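Local coordinates for protein glucose-1-phosphate uridylyltransferase (Sphingomonas elodea, PDB 2UX8) that probably catalyses the transfer of a uridylyl group from UTP to alpha-D-glucose 1-phosphate, giving UDP-glucose and diphosphate, at residues V42-R45 and Q49-V52; A58-M63 and G149-M154; M63-G68 and S72-H77; A276-R281 and P286-F291. One frame throughout, in Å; residues are numbered along the deposited sequence.

Interaction 1 (V42-R45 and Q49-V52)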
loop_
_atom_site.group_PDB
_atom_site.type_symbol
_atom_site.label_atom_id
_atom_site.label_comp_id
_atom_site.label_asym_id
_atom_site.label_seq_id
_atom_site.Cartn_x
_atom_site.Cartn_y
_atom_site.Cartn_z
ATOM N N VAL C 42 -7.592 0.415 21.614
ATOM C CA VAL C 42 -8.118 0.695 22.916
ATOM C C VAL C 42 -7.199 0.046 23.936
ATOM O O VAL C 42 -7.168 0.487 24.995
ATOM C CB VAL C 42 -9.568 0.266 23.147
ATOM C CG1 VAL C 42 -9.871 0.288 24.638
ATOM C CG2 VAL C 42 -10.500 1.261 22.476
ATOM N N VAL C 43 -6.451 -0.995 23.710
ATOM C CA VAL C 43 -5.528 -1.370 24.784
ATOM C C VAL C 43 -4.562 -2.133 23.944
ATOM O O VAL C 43 -3.383 -1.831 23.850
ATOM C CB VAL C 43 -6.147 -2.308 25.852
ATOM C CG1 VAL C 43 -5.043 -2.961 26.639
ATOM C CG2 VAL C 43 -7.028 -1.524 26.819
ATOM N N ASP C 44 -5.111 -3.120 23.274
ATOM C CA ASP C 44 -4.307 -3.929 22.406
ATOM C C ASP C 44 -5.058 -4.363 21.173
ATOM O O ASP C 44 -4.570 -5.189 20.413
ATOM C CB ASP C 44 -3.744 -5.136 23.153
ATOM C CG ASP C 44 -4.790 -5.880 23.923
ATOM O OD1 ASP C 44 -5.925 -5.403 23.963
ATOM O OD2 ASP C 44 -4.483 -6.937 24.494
ATOM N N ARG C 45 -6.252 -3.815 20.981
ATOM C CA ARG C 45 -7.030 -4.120 19.792
ATOM C C ARG C 45 -7.520 -2.820 19.183
ATOM O O ARG C 45 -7.822 -1.863 19.895
ATOM C CB ARG C 45 -8.257 -4.993 20.098
ATOM C CG ARG C 45 -8.255 -5.677 21.434
ATOM C CD ARG C 45 -9.390 -6.670 21.525
ATOM N NE ARG C 45 -8.991 -7.993 21.068
ATOM C CZ ARG C 45 -9.763 -8.785 20.340
ATOM N NH1 ARG C 45 -10.959 -8.375 19.989
ATOM N NH2 ARG C 45 -9.358 -9.987 19.973
ATOM N N GLN C 49 -11.706 -3.909 15.391
ATOM C CA GLN C 49 -11.623 -5.261 15.919
ATOM C C GLN C 49 -12.762 -5.443 16.924
ATOM O O GLN C 49 -13.537 -6.399 16.818
ATOM C CB GLN C 49 -10.272 -5.501 16.584
ATOM C CG GLN C 49 -10.072 -6.928 17.037
ATOM C CD GLN C 49 -10.205 -7.908 15.905
ATOM O OE1 GLN C 49 -9.358 -7.961 15.020
ATOM N NE2 GLN C 49 -11.280 -8.693 15.918
ATOM N N TYR C 50 -12.888 -4.515 17.871
ATOM C CA TYR C 50 -13.959 -4.603 18.860
ATOM C C TYR C 50 -15.309 -4.681 18.179
ATOM O O TYR C 50 -16.163 -5.493 18.546
ATOM C CB TYR C 50 -13.959 -3.397 19.786
ATOM C CG TYR C 50 -12.882 -3.445 20.832
ATOM C CD1 TYR C 50 -11.677 -2.768 20.643
ATOM C CD2 TYR C 50 -13.051 -4.187 22.008
ATOM C CE1 TYR C 50 -10.665 -2.824 21.588
ATOM C CE2 TYR C 50 -12.039 -4.248 22.965
ATOM C CZ TYR C 50 -10.845 -3.560 22.740
ATOM O OH TYR C 50 -9.817 -3.591 23.650
ATOM N N ALA C 51 -15.487 -3.828 17.179
ATOM C CA ALA C 51 -16.724 -3.761 16.434
ATOM C C ALA C 51 -17.087 -5.058 15.713
ATOM O O ALA C 51 -18.256 -5.469 15.732
ATOM C CB ALA C 51 -16.655 -2.614 15.450
ATOM N N VAL C 52 -16.113 -5.708 15.073
ATOM C CA VAL C 52 -16.439 -6.945 14.375
ATOM C C VAL C 52 -16.623 -8.090 15.373
ATOM O O VAL C 52 -17.384 -9.012 15.123
ATOM C CB VAL C 52 -15.377 -7.322 13.300
ATOM C CG1 VAL C 52 -15.151 -6.155 12.382
ATOM C CG2 VAL C 52 -14.087 -7.722 13.936
#
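Arg45 and Gln49 bring the backbones nearest, 6.1 Å between their CA atoms, where the loop 42-45 leads into helix 47-57; the loop is curled by a bond from Val42 N to Arg45 O (2.9 Å), and Val42 and Arg45 both face the helix. Tyr50 reaches into this curl. Its CG lies anti to the carbonyl carbon (chi1 -77°), which carries the ring out from the helix toward the loop. Arg45 CD sits over one ring face, displaced toward the rim, in a CH-pi contact 4.0 Å from the Tyr50 centroid, while Arg45 CG approaches Tyr50 OH at 3.4 Å. Val42 arrives obliquely, its CB 3.6 Å from Tyr50 CE1. The segments belong to the first strand-loop-helix unit of the Rossmann-like GT-A fold, after strand 16-21. Beyond CD the Arg45 chain bends at chi3 (90°) and brings the guanidinium to Gln49, whose CG lies over one face, 3.4 Å from Arg45 NH1. The guanidinium stands 78° from the Tyr50 ring plane, so they are not stacked. Arg45 NH1 forms a salt bridge with Asp53, which also accepts a hydrogen bond from Gln49 NE2; Gln49 OE1 bonds to His77 NE2. With an alanine for Tyr50, Arg45 CD would probably lose its aromatic platform and a gap open beside Val42. Tyr50 also meets Phe143 edge-to-face and touches Val277 of helix 267-279.

Interaction 2 (A58-M63 and G149-M154)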
loop_
_atom_site.group_PDB
_atom_site.type_symbol
_atom_site.label_atom_id
_atom_site.label_comp_id
_atom_site.label_asym_id
_atom_site.label_seq_id
_atom_site.Cartn_x
_atom_site.Cartn_y
_atom_site.Cartn_z
ATOM N N ALA C 58 -23.034 -11.409 17.825
ATOM C CA ALA C 58 -24.438 -11.212 17.515
ATOM C C ALA C 58 -24.930 -12.148 16.406
ATOM O O ALA C 58 -26.073 -12.051 15.954
ATOM C CB ALA C 58 -24.675 -9.762 17.135
ATOM N N GLY C 59 -24.066 -13.052 15.965
ATOM C CA GLY C 59 -24.467 -13.999 14.939
ATOM C C GLY C 59 -24.341 -13.561 13.494
ATOM O O GLY C 59 -24.830 -14.235 12.585
ATOM N N ILE C 60 -23.690 -12.431 13.272
ATOM C CA ILE C 60 -23.500 -11.928 11.927
ATOM C C ILE C 60 -22.366 -12.687 11.241
ATOM O O ILE C 60 -21.337 -12.958 11.852
ATOM C CB ILE C 60 -23.227 -10.418 11.985
ATOM C CG1 ILE C 60 -24.541 -9.727 12.334
ATOM C CG2 ILE C 60 -22.639 -9.900 10.671
ATOM C CD1 ILE C 60 -24.437 -8.264 12.410
ATOM N N GLU C 61 -22.553 -13.053 9.976
ATOM C CA GLU C 61 -21.509 -13.794 9.281
ATOM C C GLU C 61 -20.940 -13.162 8.021
ATOM O O GLU C 61 -20.192 -13.800 7.295
ATOM C CB GLU C 61 -21.985 -15.207 8.957
ATOM C CG GLU C 61 -23.242 -15.262 8.139
ATOM C CD GLU C 61 -23.746 -16.675 7.947
ATOM O OE1 GLU C 61 -23.759 -17.446 8.924
ATOM O OE2 GLU C 61 -24.146 -17.018 6.823
ATOM N N GLN C 62 -21.276 -11.910 7.757
ATOM C CA GLN C 62 -20.755 -11.235 6.577
ATOM C C GLN C 62 -20.497 -9.766 6.904
ATOM O O GLN C 62 -21.426 -8.961 7.010
ATOM C CB GLN C 62 -21.743 -11.372 5.403
ATOM C CG GLN C 62 -21.413 -10.536 4.157
ATOM C CD GLN C 62 -20.273 -11.100 3.328
ATOM O OE1 GLN C 62 -20.394 -12.172 2.734
ATOM N NE2 GLN C 62 -19.159 -10.377 3.283
ATOM N N MET C 63 -19.226 -9.429 7.094
ATOM C CA MET C 63 -18.833 -8.056 7.385
ATOM C C MET C 63 -18.556 -7.353 6.067
ATOM O O MET C 63 -17.817 -7.872 5.225
ATOM C CB MET C 63 -17.554 -8.023 8.207
ATOM C CG MET C 63 -17.516 -9.042 9.287
ATOM S SD MET C 63 -18.906 -8.825 10.374
ATOM C CE MET C 63 -18.090 -8.679 11.858
ATOM N N GLY C 149 -22.284 -7.889 24.072
ATOM C CA GLY C 149 -21.956 -6.713 23.297
ATOM C C GLY C 149 -23.238 -6.048 22.859
ATOM O O GLY C 149 -24.278 -6.693 22.757
ATOM N N CYS C 150 -23.171 -4.753 22.606
ATOM C CA CYS C 150 -24.332 -4.004 22.175
ATOM C C CYS C 150 -25.131 -4.661 21.049
ATOM O O CYS C 150 -26.352 -4.768 21.129
ATOM C CB CYS C 150 -23.903 -2.611 21.749
ATOM S SG CYS C 150 -25.262 -1.458 21.566
ATOM N N LEU C 151 -24.457 -5.117 20.004
ATOM C CA LEU C 151 -25.182 -5.727 18.895
ATOM C C LEU C 151 -25.934 -6.991 19.295
ATOM O O LEU C 151 -27.036 -7.243 18.801
ATOM C CB LEU C 151 -24.224 -6.012 17.738
ATOM C CG LEU C 151 -24.656 -5.586 16.327
ATOM C CD1 LEU C 151 -25.197 -6.779 15.562
ATOM C CD2 LEU C 151 -25.671 -4.446 16.402
ATOM N N LYS C 152 -25.346 -7.785 20.186
ATOM C CA LYS C 152 -26.005 -9.004 20.633
ATOM C C LYS C 152 -27.266 -8.645 21.418
ATOM O O LYS C 152 -28.316 -9.236 21.202
ATOM C CB LYS C 152 -25.072 -9.852 21.502
ATOM C CG LYS C 152 -25.723 -11.143 21.994
ATOM C CD LYS C 152 -26.178 -12.001 20.816
ATOM C CE LYS C 152 -27.233 -13.030 21.205
ATOM N NZ LYS C 152 -26.763 -13.967 22.249
ATOM N N GLN C 153 -27.169 -7.674 22.321
ATOM C CA GLN C 153 -28.334 -7.255 23.087
ATOM C C GLN C 153 -29.415 -6.796 22.122
ATOM O O GLN C 153 -30.596 -7.092 22.302
ATOM C CB GLN C 153 -27.979 -6.110 24.033
ATOM C CG GLN C 153 -26.899 -6.472 25.033
ATOM C CD GLN C 153 -26.652 -5.395 26.069
ATOM O OE1 GLN C 153 -25.652 -5.428 26.779
ATOM N NE2 GLN C 153 -27.563 -4.440 26.167
ATOM N N MET C 154 -29.000 -6.090 21.080
ATOM C CA MET C 154 -29.929 -5.579 20.086
ATOM C C MET C 154 -30.584 -6.660 19.254
ATOM O O MET C 154 -31.789 -6.593 18.974
ATOM C CB MET C 154 -29.227 -4.588 19.164
ATOM C CG MET C 154 -29.169 -3.192 19.737
ATOM S SD MET C 154 -28.370 -2.033 18.648
ATOM C CE MET C 154 -29.652 -1.690 17.489
#
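Ala58 and Leu151 form the middle of a small apolar contact in the nucleotidyltransferase fold, joining the turn after helix 47-57 to the first turn of helix 150-161. The backbones come very near, with Ala58 CA 4.1 Å from Lys152 CA, a spacing that the small alanine side chain permits. Ala58 CB points at the helix and meets Leu151 CD1 at 3.4 Å; it also lies 3.7 Å from Lys152 N. The same Leu151 methyl receives Ile60 CD1 at 3.6 Å, the two side chains crossing at about a right angle. Ile60 has CG1 anti to its carbonyl carbon (chi1 -73°) and is extended beyond it, which brings CD1 to the leucine. Lys152 runs along the outer side, its CD 3.8 Å from Ala58 CA. Between Ala58 and Ile60 the chain turns through Gly59, whose positive phi belongs to a Schellman motif closing helix 47-57. Gly149 holds the N-cap position of the facing helix, and Glu57 and Glu54 accept hydrogen bonds from Gly149 N and Leu151 N. Farther in, Ile60 packs on Ala17 of strand 16-21 and Leu151 on Arg215 of strand 215-218, so the contact lies between helix 47-57, helix 150-161 and the central mixed sheet.

Interaction 3 (M63-G68 and S72-H77)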
loop_
_atom_site.group_PDB
_atom_site.type_symbol
_atom_site.label_atom_id
_atom_site.label_comp_id
_atom_site.label_asym_id
_atom_site.label_seq_id
_atom_site.Cartn_x
_atom_site.Cartn_y
_atom_site.Cartn_z
ATOM N N MET C 63 -19.226 -9.429 7.094
ATOM C CA MET C 63 -18.833 -8.056 7.385
ATOM C C MET C 63 -18.556 -7.353 6.067
ATOM O O MET C 63 -17.817 -7.872 5.225
ATOM C CB MET C 63 -17.554 -8.023 8.207
ATOM C CG MET C 63 -17.516 -9.042 9.287
ATOM S SD MET C 63 -18.906 -8.825 10.374
ATOM C CE MET C 63 -18.090 -8.679 11.858
ATOM N N ILE C 64 -19.154 -6.190 5.856
ATOM C CA ILE C 64 -18.872 -5.473 4.629
ATOM C C ILE C 64 -18.379 -4.087 5.008
ATOM O O ILE C 64 -19.098 -3.278 5.583
ATOM C CB ILE C 64 -20.096 -5.478 3.639
ATOM C CG1 ILE C 64 -20.546 -4.065 3.322
ATOM C CG2 ILE C 64 -21.230 -6.330 4.176
ATOM C CD1 ILE C 64 -19.975 -3.544 2.034
ATOM N N PHE C 65 -17.095 -3.869 4.737
ATOM C CA PHE C 65 -16.407 -2.609 5.029
ATOM C C PHE C 65 -16.504 -1.650 3.859
ATOM O O PHE C 65 -16.163 -2.011 2.736
ATOM C CB PHE C 65 -14.902 -2.832 5.272
ATOM C CG PHE C 65 -14.559 -3.501 6.572
ATOM C CD1 PHE C 65 -15.515 -4.185 7.316
ATOM C CD2 PHE C 65 -13.245 -3.488 7.032
ATOM C CE1 PHE C 65 -15.163 -4.847 8.490
ATOM C CE2 PHE C 65 -12.892 -4.157 8.213
ATOM C CZ PHE C 65 -13.854 -4.833 8.934
ATOM N N VAL C 66 -16.971 -0.434 4.111
ATOM C CA VAL C 66 -17.012 0.567 3.055
ATOM C C VAL C 66 -15.872 1.517 3.443
ATOM O O VAL C 66 -15.998 2.323 4.366
ATOM C CB VAL C 66 -18.418 1.248 2.959
ATOM C CG1 VAL C 66 -19.226 0.909 4.148
ATOM C CG2 VAL C 66 -18.292 2.745 2.782
ATOM N N THR C 67 -14.744 1.361 2.744
ATOM C CA THR C 67 -13.515 2.113 3.007
ATOM C C THR C 67 -13.181 3.342 2.195
ATOM O O THR C 67 -13.874 3.728 1.255
ATOM C CB THR C 67 -12.280 1.223 2.878
ATOM O OG1 THR C 67 -12.508 0.255 1.851
ATOM C CG2 THR C 67 -11.960 0.542 4.181
ATOM N N GLY C 68 -12.058 3.931 2.586
ATOM C CA GLY C 68 -11.542 5.115 1.938
ATOM C C GLY C 68 -10.226 4.823 1.246
ATOM O O GLY C 68 -9.858 3.663 1.011
ATOM N N SER C 72 -5.279 0.610 3.910
ATOM C CA SER C 72 -4.898 -0.775 3.646
ATOM C C SER C 72 -4.764 -1.565 4.948
ATOM O O SER C 72 -5.017 -2.776 4.994
ATOM C CB SER C 72 -3.559 -0.827 2.917
ATOM O OG SER C 72 -3.379 0.316 2.112
ATOM N N ALA C 73 -4.341 -0.877 6.000
ATOM C CA ALA C 73 -4.159 -1.510 7.296
ATOM C C ALA C 73 -5.417 -2.249 7.742
ATOM O O ALA C 73 -5.347 -3.342 8.300
ATOM C CB ALA C 73 -3.775 -0.460 8.324
ATOM N N LEU C 74 -6.570 -1.651 7.488
ATOM C CA LEU C 74 -7.822 -2.265 7.867
ATOM C C LEU C 74 -7.983 -3.578 7.148
ATOM O O LEU C 74 -8.538 -4.529 7.686
ATOM C CB LEU C 74 -8.989 -1.357 7.503
ATOM C CG LEU C 74 -9.803 -0.830 8.678
ATOM C CD1 LEU C 74 -9.401 0.593 9.005
ATOM C CD2 LEU C 74 -11.262 -0.881 8.305
ATOM N N GLU C 75 -7.492 -3.619 5.919
ATOM C CA GLU C 75 -7.609 -4.814 5.102
ATOM C C GLU C 75 -6.625 -5.898 5.528
ATOM O O GLU C 75 -6.975 -7.075 5.635
ATOM C CB GLU C 75 -7.381 -4.438 3.648
ATOM C CG GLU C 75 -8.221 -5.224 2.688
ATOM C CD GLU C 75 -8.237 -4.605 1.320
ATOM O OE1 GLU C 75 -8.080 -3.366 1.248
ATOM O OE2 GLU C 75 -8.421 -5.346 0.328
ATOM N N ASP C 76 -5.392 -5.487 5.783
ATOM C CA ASP C 76 -4.360 -6.422 6.183
ATOM C C ASP C 76 -4.620 -7.007 7.556
ATOM O O ASP C 76 -4.317 -8.176 7.815
ATOM C CB ASP C 76 -3.004 -5.735 6.163
ATOM C CG ASP C 76 -2.621 -5.271 4.781
ATOM O OD1 ASP C 76 -2.976 -5.967 3.812
ATOM O OD2 ASP C 76 -1.957 -4.224 4.658
ATOM N N HIS C 77 -5.190 -6.191 8.431
ATOM C CA HIS C 77 -5.481 -6.628 9.779
ATOM C C HIS C 77 -6.364 -7.876 9.825
ATOM O O HIS C 77 -6.221 -8.698 10.725
ATOM C CB HIS C 77 -6.158 -5.507 10.561
ATOM C CG HIS C 77 -6.486 -5.883 11.969
ATOM N ND1 HIS C 77 -5.557 -5.831 12.987
ATOM C CD2 HIS C 77 -7.619 -6.382 12.517
ATOM C CE1 HIS C 77 -6.104 -6.281 14.102
ATOM N NE2 HIS C 77 -7.353 -6.624 13.843
#
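Phe65 and Leu74 join a strand to the helix that follows it in the chain, a strand-turn-helix unit of the Rossmann-like GT-A fold. Strand 62-67 runs parallel to its neighbours 16-21 and 108-112 in the central mixed sheet, and helix 72-77 lies against it with Thr67 CA and Leu74 CA 8.7 Å apart. Backbone hydrogen bonds keep the helical turn in shape, with Asp76 N donating to Ser72 O at 2.8 Å and His77 N to Ala73 O at 2.9 Å. Ionic contacts lie on other sides of the helix, where Glu75 and Asp76 both form salt bridges with Arg112 of the third subunit. That arginine probably offsets the closeness of Glu75 to the Glu75 of the third subunit. The contact across the segments is apolar and depends on a single methyl group. Leu74 CD2 comes to the Phe65 ring obliquely, 3.5 Å from Phe65 CD2 and 3.7 Å from Phe65 CE2. The Phe65 CG lies anti to the carbonyl carbon (chi1 -72°), and the ring is thereby placed beside the leucine. All three touching residues are buried. Aromatic neighbours complete the surroundings of the ring: Phe19 meets it with planes at about 55° and Tyr110 at about 80°, and Phe78 lies edge-to-face with it. One more apolar touch, looser than the first, comes from the strand end: Thr67 points toward the helix, and its CG2 lies 4.4 Å from the same Leu74 CD2.

Interaction 4 (A276-R281 and P286-F291)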
loop_
_atom_site.group_PDB
_atom_site.type_symbol
_atom_site.label_atom_id
_atom_site.label_comp_id
_atom_site.label_asym_id
_atom_site.label_seq_id
_atom_site.Cartn_x
_atom_site.Cartn_y
_atom_site.Cartn_z
ATOM N N ALA C 276 -10.560 2.407 31.234
ATOM C CA ALA C 276 -11.610 1.500 31.655
ATOM C C ALA C 276 -11.257 0.062 31.345
ATOM O O ALA C 276 -11.337 -0.805 32.206
ATOM C CB ALA C 276 -12.920 1.867 30.973
ATOM N N VAL C 277 -10.870 -0.193 30.105
ATOM C CA VAL C 277 -10.520 -1.545 29.693
ATOM C C VAL C 277 -9.282 -2.055 30.417
ATOM O O VAL C 277 -9.225 -3.213 30.801
ATOM C CB VAL C 277 -10.304 -1.608 28.161
ATOM C CG1 VAL C 277 -9.928 -3.020 27.724
ATOM C CG2 VAL C 277 -11.572 -1.156 27.456
ATOM N N ALA C 278 -8.292 -1.196 30.608
ATOM C CA ALA C 278 -7.082 -1.612 31.302
ATOM C C ALA C 278 -7.413 -1.979 32.751
ATOM O O ALA C 278 -6.833 -2.910 33.292
ATOM C CB ALA C 278 -6.028 -0.507 31.251
ATOM N N LEU C 279 -8.344 -1.265 33.380
ATOM C CA LEU C 279 -8.703 -1.581 34.765
ATOM C C LEU C 279 -9.422 -2.919 34.861
ATOM O O LEU C 279 -9.463 -3.535 35.927
ATOM C CB LEU C 279 -9.599 -0.504 35.369
ATOM C CG LEU C 279 -8.889 0.800 35.692
ATOM C CD1 LEU C 279 -9.900 1.775 36.267
ATOM C CD2 LEU C 279 -7.748 0.541 36.673
ATOM N N SER C 280 -9.982 -3.371 33.747
ATOM C CA SER C 280 -10.706 -4.633 33.729
ATOM C C SER C 280 -9.794 -5.803 33.375
ATOM O O SER C 280 -10.232 -6.952 33.347
ATOM C CB SER C 280 -11.859 -4.575 32.724
ATOM O OG SER C 280 -11.392 -4.816 31.411
ATOM N N ARG C 281 -8.528 -5.511 33.100
ATOM C CA ARG C 281 -7.563 -6.552 32.743
ATOM C C ARG C 281 -6.716 -6.991 33.934
ATOM O O ARG C 281 -5.947 -6.200 34.496
ATOM C CB ARG C 281 -6.620 -6.059 31.645
ATOM C CG ARG C 281 -7.268 -5.756 30.313
ATOM C CD ARG C 281 -7.774 -7.011 29.640
ATOM N NE ARG C 281 -8.164 -6.761 28.254
ATOM C CZ ARG C 281 -7.308 -6.536 27.262
ATOM N NH1 ARG C 281 -5.997 -6.530 27.493
ATOM N NH2 ARG C 281 -7.768 -6.314 26.039
ATOM N N PRO C 286 -3.477 -3.841 38.291
ATOM C CA PRO C 286 -2.656 -3.519 39.454
ATOM C C PRO C 286 -1.738 -2.327 39.178
ATOM O O PRO C 286 -1.782 -1.310 39.889
ATOM C CB PRO C 286 -1.877 -4.805 39.680
ATOM C CG PRO C 286 -2.828 -5.856 39.231
ATOM C CD PRO C 286 -3.347 -5.267 37.943
ATOM N N ALA C 287 -0.925 -2.448 38.133
ATOM C CA ALA C 287 0.021 -1.401 37.760
ATOM C C ALA C 287 -0.645 -0.093 37.364
ATOM O O ALA C 287 -0.245 0.987 37.808
ATOM C CB ALA C 287 0.897 -1.891 36.630
ATOM N N VAL C 288 -1.661 -0.191 36.519
ATOM C CA VAL C 288 -2.376 1.001 36.072
ATOM C C VAL C 288 -3.094 1.709 37.215
ATOM O O VAL C 288 -3.065 2.939 37.297
ATOM C CB VAL C 288 -3.393 0.661 34.967
ATOM C CG1 VAL C 288 -4.125 1.902 34.531
ATOM C CG2 VAL C 288 -2.678 0.068 33.789
ATOM N N ARG C 289 -3.744 0.938 38.086
ATOM C CA ARG C 289 -4.444 1.506 39.235
ATOM C C ARG C 289 -3.437 2.294 40.075
ATOM O O ARG C 289 -3.618 3.485 40.320
ATOM C CB ARG C 289 -5.081 0.384 40.076
ATOM C CG ARG C 289 -5.704 0.848 41.384
ATOM C CD ARG C 289 -6.286 -0.298 42.170
ATOM N NE ARG C 289 -7.528 -0.800 41.596
ATOM C CZ ARG C 289 -8.666 -0.122 41.595
ATOM N NH1 ARG C 289 -8.719 1.091 42.140
ATOM N NH2 ARG C 289 -9.746 -0.661 41.055
ATOM N N ALA C 290 -2.369 1.615 40.485
ATOM C CA ALA C 290 -1.312 2.213 41.297
ATOM C C ALA C 290 -0.844 3.538 40.716
ATOM O O ALA C 290 -0.694 4.530 41.433
ATOM C CB ALA C 290 -0.133 1.254 41.400
ATOM N N PHE C 291 -0.605 3.540 39.411
ATOM C CA PHE C 291 -0.146 4.733 38.721
ATOM C C PHE C 291 -1.199 5.834 38.690
ATOM O O PHE C 291 -0.916 6.987 39.010
ATOM C CB PHE C 291 0.253 4.380 37.296
ATOM C CG PHE C 291 0.641 5.565 36.477
ATOM C CD1 PHE C 291 1.930 6.073 36.548
ATOM C CD2 PHE C 291 -0.289 6.196 35.658
ATOM C CE1 PHE C 291 2.293 7.192 35.818
ATOM C CE2 PHE C 291 0.067 7.320 34.922
ATOM C CZ PHE C 291 1.366 7.817 35.004
#
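Leu279 and Val288 meet methyl to methyl, with Leu279 CD2 4.4 Å from Val288 CG1, and this loose apolar touch is one of several between the two helices. Beside it Ala278 CB faces Val288 CG2 at 4.2 Å, so that both valine methyls are engaged by adjacent residues of the first segment. Leu279 has CG anti to its carbonyl carbon (chi1 -73°); with CD1 anti to CA, the other branch, CD2, turns to the second helix, where it also lies 4.3 Å from Arg289 CB. Nearer the connection, Arg281 O approaches Pro286 CD at 4.4 Å. Behind this shell the chain end of 276-281 is secured by the carbonyl of Val277, which takes two bonds from one residue: Ser280 OG at 2.8 Å and Ser280 N at 3.0 Å. The hydroxyl comes in tilted 21° from the carbonyl plane. Farther out, Ile271 of the second subunit covers both Ala278 and Val288, while Arg289 reaches Leu296 O of that subunit through NH1 and Glu285 of its own chain through NE. The arrangement is a pair of consecutive helices, 267-279 and 285-295, joined by a short turn near the C-terminus and packed together at a subunit interface.

Interactions 1, 2 and 3 are gathered around helix 47-57 and strand 62-67. Interaction 1 meets interaction 3 where Gln49 OE1 lies 2.7 Å from His77 NE2, a probable hydrogen bond, and interaction 2 where Val52 O lies 3.4 Å from Met63 CE. Interactions 2 and 3 share Met63. Interaction 4 joins this group through interaction 1: Arg281 NH2 forms a salt bridge with Asp44 OD1 at 2.9 Å, and Val277 packs on Val42 and Val43. None lines the sugar phosphate pocket: the Leu151 side chain is about 13 Å from bound glucose 1-phosphate and about 7 Å from the Tyr216 side chain, and those of Tyr50 and Asp142 are about 10 Å apart. Interactions 1, 3 and 4 touch the second subunit.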